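PDB 6GZB: spore germination protein GerM from Bacillus subtilis subsp. subtilis str. 168, which is of unknown molecular function but affects both sporulation and germination, and is built around two tandem GerMN domains. Local coordinates for residues Ser77-Ala82 against Val112-Asp117; Lys138-Val143 against Lys166-Gly171. All blocks are in the same frame, centred on the assembly; numbering follows the deposited sequence.

Both contacts belong to the first of the two GerMN domains. Contact 1 sets helix 78-84 against strand 110-114, an outermost strand of the four-stranded mixed sheet. Contact 2 sets helix 136-147 against the loop that follows strand 163-164, the strand at the other margin of that sheet. Their centres lie about 19 Å apart, and their nearest atoms about 8 Å, so they do not touch. Helix 136-147 joins them: its Leu147 and Thr146 touch Ala79 and Ala82 of contact 1, while its Ile139 and Val140 make contact 2. Both are apolar across the interface. The acetate at contact 1 probably comes from the crystallisation liquor.

Contact 1 (Ser77-Ala82 against Val112-Asp117); sequences STAKQA and VDIKKD. With ACT (acetate ion), chain G.
This is a helix-on-sheet contact of the first GerMN domain, in which helix 78-84 packs against the edge strand 110-114 of the mixed sheet. The short axes of helix 78-82 and strand 112-114 pass 8.4 Å apart and run roughly antiparallel, at 143°. Val112 carries most of the contact. Its two methyl branches divide the work. CG1 lies anti to the backbone N (chi1 180°) and meets Ala79, while CG2 is turned to the helix backbone at Lys80. Val112 CG2 is 3.6 Å from Lys80 CA and 4.0 Å from Lys80 CB, so it rests on the root of the lysine and not on its tip. Val112 CG1 is 4.0 Å from Ala79 CB. Ile114, two residues further along the strand, adds its far end, with CD1 4.1 Å from Ala79 CB. Ala79 CB therefore sits against both branched side chains. Ile153 touches Ala79 and Ile114 and extends this apolar patch, and Leu147 of helix 136-147 also reaches Ala79. The extended Lys80 chain leads away from Val112-Asp117, and its NZ makes a weak hydrogen bond with Asn111 OD1, earlier on the same strand. The backbone of Asp113 pairs with Ile121 of the neighbouring strand, and its carboxylate forms a salt bridge with Lys115. Lys115 NZ lies 3.0 Å from Asp113 OD2, almost in line with the C-O bond. Lys115 gets back to Asp113 because its chain is bent. Beyond the strand, a bound acetate sits at the turn. Lys116 N donates to acetate OXT at 3.1 Å, and the bond is almost straight, at 175°.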
ATOM      1  N   SER A  77       0.226   3.366  23.348  1.00 56.99           N
ATOM      2  CA  SER A  77       1.239   2.762  22.486  1.00 50.11           C
ATOM      3  C   SER A  77       0.604   2.250  21.197  1.00 37.64           C
ATOM      4  O   SER A  77       0.270   1.067  21.055  1.00 38.10           O
ATOM      5  CB  SER A  77       1.956   1.627  23.217  1.00 56.98           C
ATOM      6  OG  SER A  77       1.063   0.921  24.054  1.00 52.02           O
ATOM      7  N   THR A  78       0.416   3.175  20.268  1.00 36.94           N
ATOM      8  CA  THR A  78      -0.411   2.937  19.089  1.00 41.51           C
ATOM      9  C   THR A  78       0.255   1.980  18.100  1.00 37.90           C
ATOM     10  O   THR A  78      -0.417   1.156  17.486  1.00 34.93           O
ATOM     11  CB  THR A  78      -0.732   4.259  18.373  1.00 40.54           C
ATOM     12  OG1 THR A  78       0.477   5.012  18.177  1.00 49.17           O
ATOM     13  CG2 THR A  78      -1.721   5.072  19.198  1.00 40.42           C
ATOM     14  N   ALA A  79       1.573   2.082  17.966  1.00 36.85           N
ATOM     15  CA  ALA A  79       2.320   1.212  17.075  1.00 31.73           C
ATOM     16  C   ALA A  79       2.217  -0.229  17.540  1.00 36.05           C
ATOM     17  O   ALA A  79       1.952  -1.135  16.749  1.00 32.85           O
ATOM     18  CB  ALA A  79       3.771   1.645  17.021  1.00 32.90           C
ATOM     19  N   LYS A  80       2.411  -0.437  18.833  1.00 34.96           N
ATOM     20  CA  LYS A  80       2.238  -1.755  19.426  1.00 35.29           C
ATOM     21  C   LYS A  80       0.802  -2.248  19.260  1.00 27.90           C
ATOM     22  O   LYS A  80       0.553  -3.415  18.944  1.00 34.08           O
ATOM     23  CB  LYS A  80       2.608  -1.701  20.906  1.00 37.66           C
ATOM     24  CG  LYS A  80       2.190  -2.923  21.694  1.00 38.57           C
ATOM     25  CD  LYS A  80       2.537  -2.728  23.160  1.00 44.70           C
ATOM     26  CE  LYS A  80       2.156  -3.949  23.980  1.00 44.46           C
ATOM     27  NZ  LYS A  80       3.033  -4.101  25.166  1.00 58.76           N
ATOM     28  N   GLN A  81      -0.147  -1.354  19.472  1.00 34.26           N
ATOM     29  CA  GLN A  81      -1.552  -1.726  19.389  1.00 38.07           C
ATOM     30  C   GLN A  81      -1.900  -2.172  17.974  1.00 37.24           C
ATOM     31  O   GLN A  81      -2.608  -3.158  17.781  1.00 32.20           O
ATOM     32  CB  GLN A  81      -2.430  -0.545  19.788  1.00 36.30           C
ATOM     33  CG  GLN A  81      -3.915  -0.870  19.790  1.00 36.71           C
ATOM     34  CD  GLN A  81      -4.762   0.372  19.829  1.00 39.07           C
ATOM     35  OE1 GLN A  81      -4.467   1.361  19.156  1.00 40.00           O
ATOM     36  NE2 GLN A  81      -5.807   0.343  20.647  1.00 43.97           N
ATOM     37  N   ALA A  82      -1.385  -1.444  16.985  1.00 33.58           N
ATOM     38  CA  ALA A  82      -1.654  -1.766  15.587  1.00 33.50           C
ATOM     39  C   ALA A  82      -1.198  -3.192  15.259  1.00 32.81           C
ATOM     40  O   ALA A  82      -1.929  -3.951  14.632  1.00 29.31           O
ATOM     41  CB  ALA A  82      -0.968  -0.764  14.676  1.00 35.73           C
ATOM     42  N   VAL A 112       7.081  -2.735  21.022  1.00 36.08           N
ATOM     43  CA  VAL A 112       7.595  -1.868  19.979  1.00 40.06           C
ATOM     44  C   VAL A 112       8.403  -0.738  20.594  1.00 38.60           C
ATOM     45  O   VAL A 112       7.908   0.030  21.415  1.00 43.65           O
ATOM     46  CB  VAL A 112       6.467  -1.276  19.109  1.00 29.91           C
ATOM     47  CG1 VAL A 112       7.053  -0.370  18.037  1.00 32.11           C
ATOM     48  CG2 VAL A 112       5.655  -2.396  18.473  1.00 32.02           C
ATOM     49  N   ASP A 113       9.647  -0.632  20.164  1.00 40.75           N
ATOM     50  CA  ASP A 113      10.532   0.422  20.614  1.00 38.29           C
ATOM     51  C   ASP A 113      10.852   1.342  19.435  1.00 37.35           C
ATOM     52  O   ASP A 113      11.497   0.940  18.464  1.00 39.07           O
ATOM     53  CB  ASP A 113      11.816  -0.207  21.171  1.00 45.98           C
ATOM     54  CG  ASP A 113      12.799   0.822  21.675  1.00 45.26           C
ATOM     55  OD1 ASP A 113      12.345   1.857  22.197  1.00 65.84           O
ATOM     56  OD2 ASP A 113      14.020   0.581  21.570  1.00 53.32           O
ATOM     57  N   ILE A 114      10.384   2.576  19.517  1.00 34.53           N
ATOM     58  CA  ILE A 114      10.570   3.539  18.440  1.00 36.02           C
ATOM     59  C   ILE A 114      11.791   4.412  18.734  1.00 41.38           C
ATOM     60  O   ILE A 114      11.821   5.134  19.723  1.00 43.05           O
ATOM     61  CB  ILE A 114       9.317   4.423  18.267  1.00 32.18           C
ATOM     62  CG1 ILE A 114       8.091   3.554  17.994  1.00 36.01           C
ATOM     63  CG2 ILE A 114       9.511   5.419  17.135  1.00 39.76           C
ATOM     64  CD1 ILE A 114       6.788   4.327  17.982  1.00 37.63           C
ATOM     65  N   LYS A 115      12.797   4.338  17.872  1.00 42.01           N
ATOM     66  CA  LYS A 115      14.018   5.124  18.039  1.00 42.74           C
ATOM     67  C   LYS A 115      13.855   6.494  17.399  1.00 46.41           C
ATOM     68  O   LYS A 115      12.945   6.709  16.596  1.00 44.87           O
ATOM     69  CB  LYS A 115      15.214   4.421  17.390  1.00 46.99           C
ATOM     70  CG  LYS A 115      15.265   2.919  17.588  1.00 55.85           C
ATOM     71  CD  LYS A 115      16.456   2.499  18.431  1.00 65.36           C
ATOM     72  CE  LYS A 115      16.087   2.443  19.902  1.00 75.31           C
ATOM     73  NZ  LYS A 115      16.720   1.280  20.581  1.00 76.37           N
ATOM     74  N   LYS A 116      14.782   7.398  17.710  1.00 46.43           N
ATOM     75  CA  LYS A 116      14.710   8.775  17.230  1.00 57.64           C
ATOM     76  C   LYS A 116      15.043   8.882  15.745  1.00 46.35           C
ATOM     77  O   LYS A 116      14.571   9.791  15.062  1.00 49.58           O
ATOM     78  CB  LYS A 116      15.643   9.676  18.043  1.00 71.70           C
ATOM     79  CG  LYS A 116      15.024  10.191  19.336  1.00 79.50           C
ATOM     80  CD  LYS A 116      15.941  11.175  20.045  1.00101.24           C
ATOM     81  CE  LYS A 116      15.168  12.083  20.993  1.00 97.55           C
ATOM     82  NZ  LYS A 116      15.920  13.328  21.313  1.00 91.80           N
ATOM     83  N   ASP A 117      15.813   7.924  15.238  1.00 39.75           N
ATOM     84  CA  ASP A 117      16.184   7.907  13.830  1.00 41.66           C
ATOM     85  C   ASP A 117      15.057   7.404  12.920  1.00 42.90           C
ATOM     86  O   ASP A 117      15.216   7.358  11.696  1.00 40.36           O
ATOM     87  CB  ASP A 117      17.443   7.056  13.616  1.00 43.17           C
ATOM     88  CG  ASP A 117      17.209   5.572  13.869  1.00 57.28           C
ATOM     89  OD1 ASP A 117      16.117   5.192  14.344  1.00 52.00           O
ATOM     90  OD2 ASP A 117      18.142   4.785  13.622  1.00 66.40           O
TER
HETATM   91  C   ACT G 403      17.025   6.510  20.632  1.00 56.81           C
HETATM   92  O   ACT G 403      15.917   6.739  21.085  1.00 71.74           O
HETATM   93  OXT ACT G 403      17.271   6.697  19.450  1.00 56.67           O
HETATM   94  CH3 ACT G 403      17.913   5.607  21.397  1.00 59.11           C

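Contact 2 (Lys138-Val143 against Lys166-Gly171); sequences KIVQSV and KEMPVG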
ATOM      1  N   LYS A 138       4.276 -12.248   3.293  1.00 27.61           N
ATOM      2  CA  LYS A 138       3.100 -11.470   3.667  1.00 23.72           C
ATOM      3  C   LYS A 138       3.257 -10.884   5.055  1.00 22.63           C
ATOM      4  O   LYS A 138       2.955  -9.714   5.282  1.00 26.36           O
ATOM      5  CB  LYS A 138       1.843 -12.347   3.630  1.00 25.30           C
ATOM      6  CG  LYS A 138       1.526 -12.932   2.265  1.00 26.45           C
ATOM      7  CD  LYS A 138       0.251 -13.766   2.306  1.00 25.31           C
ATOM      8  CE  LYS A 138       0.228 -14.790   1.185  1.00 23.65           C
ATOM      9  NZ  LYS A 138       0.332 -14.173  -0.161  1.00 25.15           N
ATOM     10  N   ILE A 139       3.717 -11.713   5.989  1.00 21.60           N
ATOM     11  CA  ILE A 139       3.889 -11.282   7.367  1.00 22.53           C
ATOM     12  C   ILE A 139       4.896 -10.131   7.482  1.00 23.33           C
ATOM     13  O   ILE A 139       4.635  -9.133   8.154  1.00 26.82           O
ATOM     14  CB  ILE A 139       4.306 -12.469   8.254  1.00 26.79           C
ATOM     15  CG1 ILE A 139       3.104 -13.387   8.468  1.00 29.99           C
ATOM     16  CG2 ILE A 139       4.858 -11.997   9.591  1.00 23.71           C
ATOM     17  CD1 ILE A 139       3.482 -14.795   8.871  1.00 42.55           C
ATOM     18  N   VAL A 140       6.031 -10.251   6.808  1.00 24.71           N
ATOM     19  CA  VAL A 140       7.046  -9.192   6.840  1.00 26.36           C
ATOM     20  C   VAL A 140       6.487  -7.882   6.285  1.00 24.85           C
ATOM     21  O   VAL A 140       6.683  -6.815   6.857  1.00 25.39           O
ATOM     22  CB  VAL A 140       8.300  -9.569   6.023  1.00 26.60           C
ATOM     23  CG1 VAL A 140       9.323  -8.438   6.071  1.00 28.20           C
ATOM     24  CG2 VAL A 140       8.920 -10.852   6.554  1.00 29.36           C
ATOM     25  N   GLN A 141       5.785  -7.970   5.163  1.00 23.02           N
ATOM     26  CA  GLN A 141       5.228  -6.787   4.518  1.00 23.12           C
ATOM     27  C   GLN A 141       4.119  -6.162   5.352  1.00 25.98           C
ATOM     28  O   GLN A 141       4.052  -4.934   5.471  1.00 20.97           O
ATOM     29  CB  GLN A 141       4.710  -7.137   3.126  1.00 25.04           C
ATOM     30  CG  GLN A 141       5.815  -7.450   2.134  1.00 25.78           C
ATOM     31  CD  GLN A 141       5.329  -8.170   0.898  1.00 31.53           C
ATOM     32  OE1 GLN A 141       4.128  -8.410   0.733  1.00 26.19           O
ATOM     33  NE2 GLN A 141       6.263  -8.514   0.011  1.00 22.60           N
ATOM     34  N   SER A 142       3.268  -7.005   5.940  1.00 23.45           N
ATOM     35  CA  SER A 142       2.185  -6.534   6.801  1.00 25.29           C
ATOM     36  C   SER A 142       2.708  -5.727   7.988  1.00 25.71           C
ATOM     37  O   SER A 142       2.267  -4.609   8.253  1.00 26.59           O
ATOM     38  CB  SER A 142       1.365  -7.717   7.313  1.00 26.27           C
ATOM     39  OG  SER A 142       0.406  -7.298   8.272  1.00 26.89           O
ATOM     40  N   VAL A 143       3.653  -6.305   8.710  1.00 27.70           N
ATOM     41  CA  VAL A 143       4.248  -5.643   9.853  1.00 24.41           C
ATOM     42  C   VAL A 143       4.927  -4.342   9.427  1.00 24.71           C
ATOM     43  O   VAL A 143       4.738  -3.299  10.045  1.00 23.50           O
ATOM     44  CB  VAL A 143       5.270  -6.566  10.549  1.00 23.01           C
ATOM     45  CG1 VAL A 143       6.079  -5.795  11.570  1.00 28.92           C
ATOM     46  CG2 VAL A 143       4.560  -7.735  11.206  1.00 28.82           C
ATOM     47  N   LYS A 166      17.709 -11.749  10.978  1.00 35.49           N
ATOM     48  CA  LYS A 166      18.292 -11.500   9.668  1.00 39.47           C
ATOM     49  C   LYS A 166      17.558 -12.304   8.604  1.00 34.75           C
ATOM     50  O   LYS A 166      17.667 -12.011   7.420  1.00 33.21           O
ATOM     51  CB  LYS A 166      19.777 -11.878   9.669  1.00 50.10           C
ATOM     52  CG  LYS A 166      20.643 -10.981  10.544  1.00 59.06           C
ATOM     53  CD  LYS A 166      21.933 -11.679  10.964  1.00 67.28           C
ATOM     54  CE  LYS A 166      22.939 -11.738   9.825  1.00 75.88           C
ATOM     55  NZ  LYS A 166      24.080 -12.636  10.148  1.00 96.59           N
ATOM     56  N   GLU A 167      16.809 -13.316   9.026  1.00 32.49           N
ATOM     57  CA  GLU A 167      15.902 -14.013   8.129  1.00 39.97           C
ATOM     58  C   GLU A 167      14.661 -14.479   8.876  1.00 36.17           C
ATOM     59  O   GLU A 167      14.657 -14.537  10.099  1.00 35.62           O
ATOM     60  CB  GLU A 167      16.604 -15.208   7.494  1.00 44.96           C
ATOM     61  CG  GLU A 167      17.036 -16.270   8.484  1.00 47.64           C
ATOM     62  CD  GLU A 167      17.850 -17.372   7.830  1.00 50.83           C
ATOM     63  OE1 GLU A 167      18.477 -17.111   6.785  1.00 48.06           O
ATOM     64  OE2 GLU A 167      17.871 -18.496   8.368  1.00 70.33           O
ATOM     65  N   MET A 168      13.587 -14.758   8.142  1.00 33.12           N
ATOM     66  CA  MET A 168      12.375 -15.268   8.764  1.00 39.76           C
ATOM     67  C   MET A 168      12.579 -16.741   9.118  1.00 36.91           C
ATOM     68  O   MET A 168      13.260 -17.461   8.403  1.00 38.12           O
ATOM     69  CB  MET A 168      11.175 -15.092   7.828  1.00 32.10           C
ATOM     70  CG  MET A 168      10.690 -13.656   7.703  1.00 35.79           C
ATOM     71  SD  MET A 168       9.940 -13.028   9.221  1.00 35.03           S
ATOM     72  CE  MET A 168       8.313 -13.767   9.135  1.00 37.59           C
ATOM     73  N   PRO A 169      12.019 -17.177  10.250  1.00 36.11           N
ATOM     74  CA  PRO A 169      12.394 -18.452  10.862  1.00 36.36           C
ATOM     75  C   PRO A 169      11.957 -19.680  10.067  1.00 39.96           C
ATOM     76  O   PRO A 169      12.684 -20.661  10.017  1.00 35.91           O
ATOM     77  CB  PRO A 169      11.684 -18.419  12.222  1.00 36.76           C
ATOM     78  CG  PRO A 169      10.609 -17.399  12.077  1.00 36.23           C
ATOM     79  CD  PRO A 169      11.162 -16.374  11.132  1.00 31.83           C
ATOM     80  N   VAL A 170      10.767 -19.648   9.477  1.00 35.95           N
ATOM     81  CA  VAL A 170      10.178 -20.864   8.931  1.00 30.66           C
ATOM     82  C   VAL A 170      10.786 -21.228   7.578  1.00 34.90           C
ATOM     83  O   VAL A 170      11.133 -22.380   7.342  1.00 42.90           O
ATOM     84  CB  VAL A 170       8.650 -20.739   8.793  1.00 31.87           C
ATOM     85  CG1 VAL A 170       8.080 -21.911   8.008  1.00 36.21           C
ATOM     86  CG2 VAL A 170       8.009 -20.643  10.164  1.00 32.79           C
ATOM     87  N   GLY A 171      10.935 -20.243   6.701  1.00 38.20           N
ATOM     88  CA  GLY A 171      11.379 -20.496   5.335  1.00 33.34           C
ATOM     89  C   GLY A 171      12.660 -19.773   4.955  1.00 32.31           C
ATOM     90  O   GLY A 171      13.149 -19.920   3.844  1.00 36.04           O
TER
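The backbone bond from Ser142 N to Lys138 O, 2.8 Å, helps to hold the helical turn from which Ile139 and Val140 meet Met168. This turn belongs to helix 136-147, which connects the parallel strands 119-124 and 155-160 in a beta-alpha-beta crossover. Met168 lies in the loop after strand 163-164 and brings its whole outer chain to the helix. The chain is bent at both chi2 (-68°) and chi3 (-79°), so it curls around one methyl of Val140. Val140 CG2 is 3.5 Å from Met168 CG and 3.6 Å from Met168 SD. The Val140 and Met168 side chains run past one another, pointing opposite ways. The terminal methyl also reaches the preceding helix residue, with Met168 CE 3.9 Å from Ile139 CG2. Tyr131 touches both Ile139 and Met168. Further along the loop, Gly171 N is hydrogen-bonded to Glu136 and Val170 N to the hydroxyl of Tyr131. Between the segments themselves the contact is wholly apolar, so its cohesion rests on dispersion and burial, while the loop's polar ties go to Glu136, at the start of the same helix, and to Tyr131 OH.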